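Local coordinates for WGR domain-containing protein (Bacteroides fragilis, PDB 2RA8) that is of unknown function but joins an N-terminal WGR domain to leucine-rich repeats, a pairing that may serve binding of other molecules, at residues A[243-248]-A[257-262]; A[270-275]-A[284-289]. All blocks are in the same frame, centred on the assembly; numbering follows the deposited sequence.

Overall arrangement
Both contacts belong to the leucine-rich-repeat part of the chain, where parallel strands line one sheet. The chain leaves strand 223-227, runs through a long loop and enters strand 256-260. Contact 1 closes the end of that loop, setting 243-248 against the strand that follows. Helix 265-274 comes next and leads to strand 283-285; contact 2 closes this second connection. The two closures are in series, so neither encloses nor crosses the other. Their centres lie about 7 Å apart, and the strands they reach are neighbours in the sheet. A salt bridge from R243 NH2 to E270 OE2 also ties the loop to the helix.

Contact 1: A[243-248]-A[257-262]; sequences RPLFSK and LGIVDA
L257 lays a methyl over the ring of F246 in the leucine-rich-repeat part of the protein. The contact packs the loop between strands 223-227 and 256-260 against strand 256-260 of the parallel sheet. Residues 243-245 form a short 3-10 segment, and F246 follows as the centre of an inverse gamma turn. The tight part is the F246 ring. L257 CD2 lies 3.8 Å from the F246 ring centroid and 24° off the normal, a CH-pi contact over one face. The methyl is shifted toward the rim, 3.6 Å from F246 CD1. With chi1 of L257 at 172°, CG stands opposite the backbone N, which helps carry CD2 over the ring; the two side chains cross at about a right angle. I259 reaches the same ring obliquely, with its CG1 3.8 Å from F246 CZ. The ring also packs edge-to-face against F272, and L257 touches F272 as well, so helix 265-274 helps enclose this group. The L245 side is looser. L245 is buried and also meets I213 and L214 of helix 207-215, but across this contact it offers one methyl-to-methyl approach. No hydrogen bond joins the two segments. Several polar atoms of the loop bond outside this pair of segments: F246 O to S275 OG, and S247 OG to R250 N. Toward solvent the loop carries P244 and K248, both exposed and making no contact with 257-262. K248 NZ makes a salt bridge with D276. At the loose end of the apolar patch, L245 CD1 stands 4.2 Å from I259 CD1.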
ATOM      1  N   ARG A 243      -5.371   1.712 -31.469  1.00 20.66           N
ATOM      2  CA  ARG A 243      -6.171   2.674 -32.205  1.00 14.47           C
ATOM      3  C   ARG A 243      -7.570   2.246 -32.605  1.00 21.48           C
ATOM      4  O   ARG A 243      -8.521   2.993 -32.400  1.00 30.88           O
ATOM      5  CB  ARG A 243      -5.386   3.174 -33.437  1.00 25.06           C
ATOM      6  CG  ARG A 243      -4.164   4.041 -33.084  1.00 33.37           C
ATOM      7  CD  ARG A 243      -3.495   4.650 -34.330  1.00 22.59           C
ATOM      8  NE  ARG A 243      -3.291   6.093 -34.182  1.00 38.42           N
ATOM      9  CZ  ARG A 243      -2.214   6.658 -33.643  1.00 38.92           C
ATOM     10  NH1 ARG A 243      -1.217   5.906 -33.197  1.00 44.16           N
ATOM     11  NH2 ARG A 243      -2.137   7.977 -33.540  1.00 48.69           N
ATOM     12  N   PRO A 244      -7.734   1.047 -33.182  1.00 24.56           N
ATOM     13  CA  PRO A 244      -9.093   0.636 -33.569  1.00 29.74           C
ATOM     14  C   PRO A 244     -10.101   0.568 -32.432  1.00 29.62           C
ATOM     15  O   PRO A 244     -11.312   0.561 -32.674  1.00 28.32           O
ATOM     16  CB  PRO A 244      -8.869  -0.722 -34.226  1.00 31.62           C
ATOM     17  CG  PRO A 244      -7.507  -0.570 -34.842  1.00 35.72           C
ATOM     18  CD  PRO A 244      -6.732   0.118 -33.732  1.00 28.74           C
ATOM     19  N   LEU A 245      -9.609   0.520 -31.191  1.00 26.27           N
ATOM     20  CA  LEU A 245     -10.474   0.471 -30.006  1.00 22.55           C
ATOM     21  C   LEU A 245     -11.215   1.769 -29.802  1.00 27.47           C
ATOM     22  O   LEU A 245     -12.297   1.797 -29.217  1.00 24.89           O
ATOM     23  CB  LEU A 245      -9.648   0.190 -28.744  1.00 15.70           C
ATOM     24  CG  LEU A 245      -8.990  -1.180 -28.616  1.00 18.75           C
ATOM     25  CD1 LEU A 245      -7.906  -1.131 -27.545  1.00 14.63           C
ATOM     26  CD2 LEU A 245     -10.043  -2.214 -28.262  1.00 26.65           C
ATOM     27  N   PHE A 246     -10.620   2.857 -30.279  1.00 27.67           N
ATOM     28  CA  PHE A 246     -11.210   4.180 -30.145  1.00 24.40           C
ATOM     29  C   PHE A 246     -12.278   4.394 -31.210  1.00 27.08           C
ATOM     30  O   PHE A 246     -12.153   5.271 -32.064  1.00 34.64           O
ATOM     31  CB  PHE A 246     -10.112   5.248 -30.276  1.00 16.47           C
ATOM     32  CG  PHE A 246      -9.115   5.254 -29.133  1.00 15.55           C
ATOM     33  CD1 PHE A 246      -9.108   6.298 -28.210  1.00 27.83           C
ATOM     34  CD2 PHE A 246      -8.174   4.240 -29.002  1.00 25.45           C
ATOM     35  CE1 PHE A 246      -8.169   6.332 -27.168  1.00 17.11           C
ATOM     36  CE2 PHE A 246      -7.234   4.268 -27.966  1.00 17.82           C
ATOM     37  CZ  PHE A 246      -7.235   5.315 -27.056  1.00 18.20           C
ATOM     38  N   SER A 247     -13.341   3.599 -31.153  1.00 28.04           N
ATOM     39  CA  SER A 247     -14.416   3.691 -32.135  1.00 28.94           C
ATOM     40  C   SER A 247     -15.790   3.612 -31.525  1.00 28.31           C
ATOM     41  O   SER A 247     -16.126   2.634 -30.855  1.00 21.70           O
ATOM     42  CB  SER A 247     -14.259   2.569 -33.167  1.00 30.25           C
ATOM     43  OG  SER A 247     -15.456   2.379 -33.901  1.00 31.99           O
ATOM     44  N   LYS A 248     -16.606   4.635 -31.755  1.00 30.66           N
ATOM     45  CA  LYS A 248     -17.954   4.634 -31.209  1.00 29.87           C
ATOM     46  C   LYS A 248     -18.760   3.484 -31.777  1.00 34.38           C
ATOM     47  O   LYS A 248     -19.621   2.921 -31.099  1.00 27.95           O
ATOM     48  CB  LYS A 248     -18.664   5.969 -31.492  1.00 33.12           C
ATOM     49  CG  LYS A 248     -18.944   6.264 -32.957  1.00 28.76           C
ATOM     50  CD  LYS A 248     -19.748   7.556 -33.083  1.00 40.09           C
ATOM     51  CE  LYS A 248     -20.248   7.780 -34.503  1.00 52.49           C
ATOM     52  NZ  LYS A 248     -19.140   7.805 -35.495  1.00 72.65           N
ATOM     53  N   LEU A 257     -12.726   4.947 -20.912  1.00 14.61           N
ATOM     54  CA  LEU A 257     -11.733   4.280 -21.748  1.00 20.62           C
ATOM     55  C   LEU A 257     -10.361   4.607 -21.222  1.00 19.52           C
ATOM     56  O   LEU A 257     -10.057   5.766 -20.925  1.00 23.37           O
ATOM     57  CB  LEU A 257     -11.827   4.741 -23.199  1.00 23.35           C
ATOM     58  CG  LEU A 257     -10.713   4.269 -24.159  1.00 24.09           C
ATOM     59  CD1 LEU A 257     -10.619   2.728 -24.204  1.00 19.99           C
ATOM     60  CD2 LEU A 257     -11.011   4.822 -25.542  1.00 24.24           C
ATOM     61  N   GLY A 258      -9.527   3.582 -21.105  1.00 23.57           N
ATOM     62  CA  GLY A 258      -8.182   3.782 -20.615  1.00 25.16           C
ATOM     63  C   GLY A 258      -7.129   2.874 -21.224  1.00 23.73           C
ATOM     64  O   GLY A 258      -7.279   1.644 -21.272  1.00 22.72           O
ATOM     65  N   ILE A 259      -6.074   3.497 -21.735  1.00 19.61           N
ATOM     66  CA  ILE A 259      -4.930   2.783 -22.284  1.00 23.78           C
ATOM     67  C   ILE A 259      -3.905   3.414 -21.384  1.00 17.78           C
ATOM     68  O   ILE A 259      -3.527   4.573 -21.562  1.00 23.53           O
ATOM     69  CB  ILE A 259      -4.674   3.127 -23.766  1.00 28.01           C
ATOM     70  CG1 ILE A 259      -5.902   2.750 -24.614  1.00 18.81           C
ATOM     71  CG2 ILE A 259      -3.446   2.380 -24.259  1.00 21.84           C
ATOM     72  CD1 ILE A 259      -6.328   1.302 -24.479  1.00 17.29           C
ATOM     73  N   VAL A 260      -3.474   2.647 -20.395  1.00 18.18           N
ATOM     74  CA  VAL A 260      -2.583   3.148 -19.363  1.00 16.25           C
ATOM     75  C   VAL A 260      -1.295   2.423 -19.191  1.00 14.27           C
ATOM     76  O   VAL A 260      -1.025   1.427 -19.853  1.00 18.10           O
ATOM     77  CB  VAL A 260      -3.314   3.094 -18.001  1.00 14.47           C
ATOM     78  CG1 VAL A 260      -4.624   3.853 -18.078  1.00 26.29           C
ATOM     79  CG2 VAL A 260      -3.578   1.631 -17.615  1.00 19.76           C
ATOM     80  N   ASP A 261      -0.479   2.936 -18.278  1.00 18.22           N
ATOM     81  CA  ASP A 261       0.792   2.311 -17.951  1.00 19.43           C
ATOM     82  C   ASP A 261       1.684   2.064 -19.161  1.00 18.20           C
ATOM     83  O   ASP A 261       2.303   1.005 -19.284  1.00 25.21           O
ATOM     84  CB  ASP A 261       0.487   0.998 -17.215  1.00 18.84           C
ATOM     85  CG  ASP A 261       1.720   0.361 -16.611  1.00 16.31           C
ATOM     86  OD1 ASP A 261       2.442   1.053 -15.854  1.00 22.46           O
ATOM     87  OD2 ASP A 261       1.951  -0.833 -16.894  1.00 20.62           O
ATOM     88  N   ALA A 262       1.767   3.051 -20.054  1.00 28.28           N
ATOM     89  CA  ALA A 262       2.588   2.940 -21.262  1.00 22.30           C
ATOM     90  C   ALA A 262       3.742   3.920 -21.272  1.00 30.79           C
ATOM     91  O   ALA A 262       3.637   5.012 -20.713  1.00 26.77           O
ATOM     92  CB  ALA A 262       1.720   3.173 -22.505  1.00 22.66           C
TER

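Contact 2: A[270-275]-A[284-289]; sequences EMFLES and MDISAG
Residues 270-274 of helix 265-274 pass beside strand 283-285, with CA of F272 7.7 Å from CA of M284, the closest pair of CA atoms between the two segments. These elements belong to a beta-alpha-beta unit of the leucine-rich-repeat domain, with strand 256-260 as its first strand. F272 carries the contact. Its CB is directed toward the strand, and one face of the ring receives M284, a selenomethionine. M284 CG sits almost exactly over the ring centre, 3.5 Å from the F272 centroid and 2° off the normal. Its distances to the six ring carbons are therefore nearly equal, as expected of a centred CH-pi contact. The extended M284 chain (chi1 178°, chi2 -175°) carries CG and then SE across this face. SE lies near the F272 CB end, 4.5 Å from the F272 ring centroid, which makes a Met-aromatic contact. I286 joins from an oblique direction, placing CG2 3.6 Å from F272 CE2. Its CG1 lies between the backbone N and the carbonyl carbon, which leaves CG2 anti to the carbonyl carbon. The same isoleucine also packs on V268 and V269 of the helix. M284 and L273 both touch helix 293-300, at L299 and L298, so that helix adjoins this apolar layer. The CB of D285 points away from the helix. Its buried carboxylate has several partners: W256 NE1 at OD2, N313 ND2 at OD1, and the hydroxyl of S287. That last bond runs 2.8 Å from S287 OG to D285 OD1, on the syn lone pair of the oxygen.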
ATOM      1  N   GLU A 270      -3.162  11.609 -28.029  1.00 30.97           N
ATOM      2  CA  GLU A 270      -3.472  11.894 -29.423  1.00 29.72           C
ATOM      3  C   GLU A 270      -4.622  11.020 -29.901  1.00 27.70           C
ATOM      4  O   GLU A 270      -5.545  11.492 -30.567  1.00 25.83           O
ATOM      5  CB  GLU A 270      -2.239  11.641 -30.303  1.00 36.00           C
ATOM      6  CG  GLU A 270      -2.428  12.056 -31.753  1.00 49.84           C
ATOM      7  CD  GLU A 270      -1.356  11.494 -32.674  1.00 56.98           C
ATOM      8  OE1 GLU A 270      -0.160  11.731 -32.402  1.00 66.48           O
ATOM      9  OE2 GLU A 270      -1.715  10.818 -33.668  1.00 47.51           O
HETATM   10  N   MSE A 271      -4.573   9.736 -29.557  1.00 32.08           N
HETATM   11  CA  MSE A 271      -5.621   8.801 -29.956  1.00 32.44           C
HETATM   12  C   MSE A 271      -6.968   9.269 -29.501  1.00 36.38           C
HETATM   13  O   MSE A 271      -7.938   9.240 -30.264  1.00 36.55           O
HETATM   14  CB  MSE A 271      -5.352   7.421 -29.374  1.00 28.68           C
HETATM   15  CG  MSE A 271      -4.071   6.811 -29.878  1.00 30.56           C
HETATM   16 SE   MSE A 271      -3.843   4.992 -29.292  1.00 48.53          SE
HETATM   17  CE  MSE A 271      -2.067   4.713 -29.965  1.00 29.64           C
ATOM     18  N   PHE A 272      -7.042   9.701 -28.244  1.00 24.80           N
ATOM     19  CA  PHE A 272      -8.293  10.198 -27.698  1.00 27.49           C
ATOM     20  C   PHE A 272      -8.791  11.372 -28.501  1.00 32.03           C
ATOM     21  O   PHE A 272      -9.908  11.353 -29.021  1.00 32.93           O
ATOM     22  CB  PHE A 272      -8.115  10.629 -26.230  1.00 33.15           C
ATOM     23  CG  PHE A 272      -8.282   9.509 -25.236  1.00 34.29           C
ATOM     24  CD1 PHE A 272      -9.547   9.027 -24.915  1.00 35.97           C
ATOM     25  CD2 PHE A 272      -7.176   8.926 -24.632  1.00 19.17           C
ATOM     26  CE1 PHE A 272      -9.700   7.983 -24.006  1.00 15.60           C
ATOM     27  CE2 PHE A 272      -7.328   7.883 -23.725  1.00 16.21           C
ATOM     28  CZ  PHE A 272      -8.591   7.416 -23.416  1.00 26.09           C
ATOM     29  N   LEU A 273      -7.951  12.396 -28.626  1.00 34.99           N
ATOM     30  CA  LEU A 273      -8.328  13.619 -29.331  1.00 32.83           C
ATOM     31  C   LEU A 273      -8.783  13.453 -30.751  1.00 35.72           C
ATOM     32  O   LEU A 273      -9.666  14.177 -31.200  1.00 28.18           O
ATOM     33  CB  LEU A 273      -7.182  14.638 -29.278  1.00 30.26           C
ATOM     34  CG  LEU A 273      -6.773  15.105 -27.869  1.00 25.51           C
ATOM     35  CD1 LEU A 273      -5.568  16.015 -27.951  1.00 22.55           C
ATOM     36  CD2 LEU A 273      -7.929  15.826 -27.208  1.00 21.18           C
ATOM     37  N   GLU A 274      -8.209  12.492 -31.467  1.00 33.13           N
ATOM     38  CA  GLU A 274      -8.570  12.273 -32.865  1.00 33.42           C
ATOM     39  C   GLU A 274      -9.666  11.263 -33.079  1.00 38.43           C
ATOM     40  O   GLU A 274     -10.091  11.045 -34.214  1.00 39.39           O
ATOM     41  CB  GLU A 274      -7.348  11.816 -33.648  1.00 34.50           C
ATOM     42  CG  GLU A 274      -6.753  10.526 -33.119  1.00 36.05           C
ATOM     43  CD  GLU A 274      -5.477  10.129 -33.832  1.00 46.96           C
ATOM     44  OE1 GLU A 274      -4.671  11.025 -34.165  1.00 51.83           O
ATOM     45  OE2 GLU A 274      -5.271   8.915 -34.042  1.00 33.02           O
ATOM     46  N   SER A 275     -10.141  10.649 -31.999  1.00 31.49           N
ATOM     47  CA  SER A 275     -11.171   9.616 -32.092  1.00 31.93           C
ATOM     48  C   SER A 275     -12.604  10.097 -32.132  1.00 27.07           C
ATOM     49  O   SER A 275     -12.934  11.179 -31.635  1.00 29.05           O
ATOM     50  CB  SER A 275     -11.009   8.635 -30.925  1.00 30.53           C
ATOM     51  OG  SER A 275     -11.990   7.612 -30.967  1.00 48.23           O
HETATM   52  N   MSE A 284     -11.565   9.961 -19.432  1.00 22.53           N
HETATM   53  CA  MSE A 284     -10.396   9.714 -20.265  1.00 24.93           C
HETATM   54  C   MSE A 284      -9.360   9.271 -19.256  1.00 24.63           C
HETATM   55  O   MSE A 284      -8.991  10.022 -18.363  1.00 25.34           O
HETATM   56  CB  MSE A 284      -9.941  10.999 -20.954  1.00 20.36           C
HETATM   57  CG  MSE A 284      -8.702  10.839 -21.810  1.00 38.90           C
HETATM   58 SE   MSE A 284      -8.086  12.538 -22.519  1.00 45.29          SE
HETATM   59  CE  MSE A 284      -6.231  12.414 -22.032  1.00 41.14           C
ATOM     60  N   ASP A 285      -8.895   8.043 -19.396  1.00 15.87           N
ATOM     61  CA  ASP A 285      -7.942   7.455 -18.463  1.00 21.90           C
ATOM     62  C   ASP A 285      -6.591   7.323 -19.117  1.00 22.36           C
ATOM     63  O   ASP A 285      -6.409   6.507 -20.012  1.00 18.88           O
ATOM     64  CB  ASP A 285      -8.456   6.071 -18.055  1.00 19.58           C
ATOM     65  CG  ASP A 285      -7.806   5.529 -16.792  1.00 25.72           C
ATOM     66  OD1 ASP A 285      -6.684   5.953 -16.424  1.00 16.32           O
ATOM     67  OD2 ASP A 285      -8.433   4.644 -16.175  1.00 24.70           O
ATOM     68  N   ILE A 286      -5.641   8.140 -18.676  1.00 25.22           N
ATOM     69  CA  ILE A 286      -4.293   8.124 -19.214  1.00 22.08           C
ATOM     70  C   ILE A 286      -3.338   8.146 -18.060  1.00 22.97           C
ATOM     71  O   ILE A 286      -2.414   8.953 -18.009  1.00 19.76           O
ATOM     72  CB  ILE A 286      -4.038   9.344 -20.119  1.00 23.33           C
ATOM     73  CG1 ILE A 286      -4.433  10.629 -19.389  1.00 27.62           C
ATOM     74  CG2 ILE A 286      -4.841   9.203 -21.413  1.00 16.99           C
ATOM     75  CD1 ILE A 286      -3.779  11.881 -19.945  1.00 30.80           C
ATOM     76  N   SER A 287      -3.565   7.237 -17.123  1.00 24.64           N
ATOM     77  CA  SER A 287      -2.744   7.131 -15.923  1.00 21.27           C
ATOM     78  C   SER A 287      -1.641   6.112 -16.000  1.00 22.64           C
ATOM     79  O   SER A 287      -1.449   5.447 -17.019  1.00 26.38           O
ATOM     80  CB  SER A 287      -3.637   6.785 -14.737  1.00 29.82           C
ATOM     81  OG  SER A 287      -4.343   5.584 -14.988  1.00 25.90           O
ATOM     82  N   ALA A 288      -0.903   6.012 -14.898  1.00 19.77           N
ATOM     83  CA  ALA A 288       0.186   5.057 -14.724  1.00 24.94           C
ATOM     84  C   ALA A 288       1.305   5.040 -15.730  1.00 20.24           C
ATOM     85  O   ALA A 288       2.134   4.123 -15.697  1.00 27.31           O
ATOM     86  CB  ALA A 288      -0.396   3.650 -14.596  1.00 18.12           C
ATOM     87  N   GLY A 289       1.372   6.032 -16.613  1.00 21.83           N
ATOM     88  CA  GLY A 289       2.429   6.032 -17.616  1.00 23.88           C
ATOM     89  C   GLY A 289       3.365   7.229 -17.615  1.00 25.25           C
ATOM     90  O   GLY A 289       3.343   8.063 -16.697  1.00 13.42           O
TER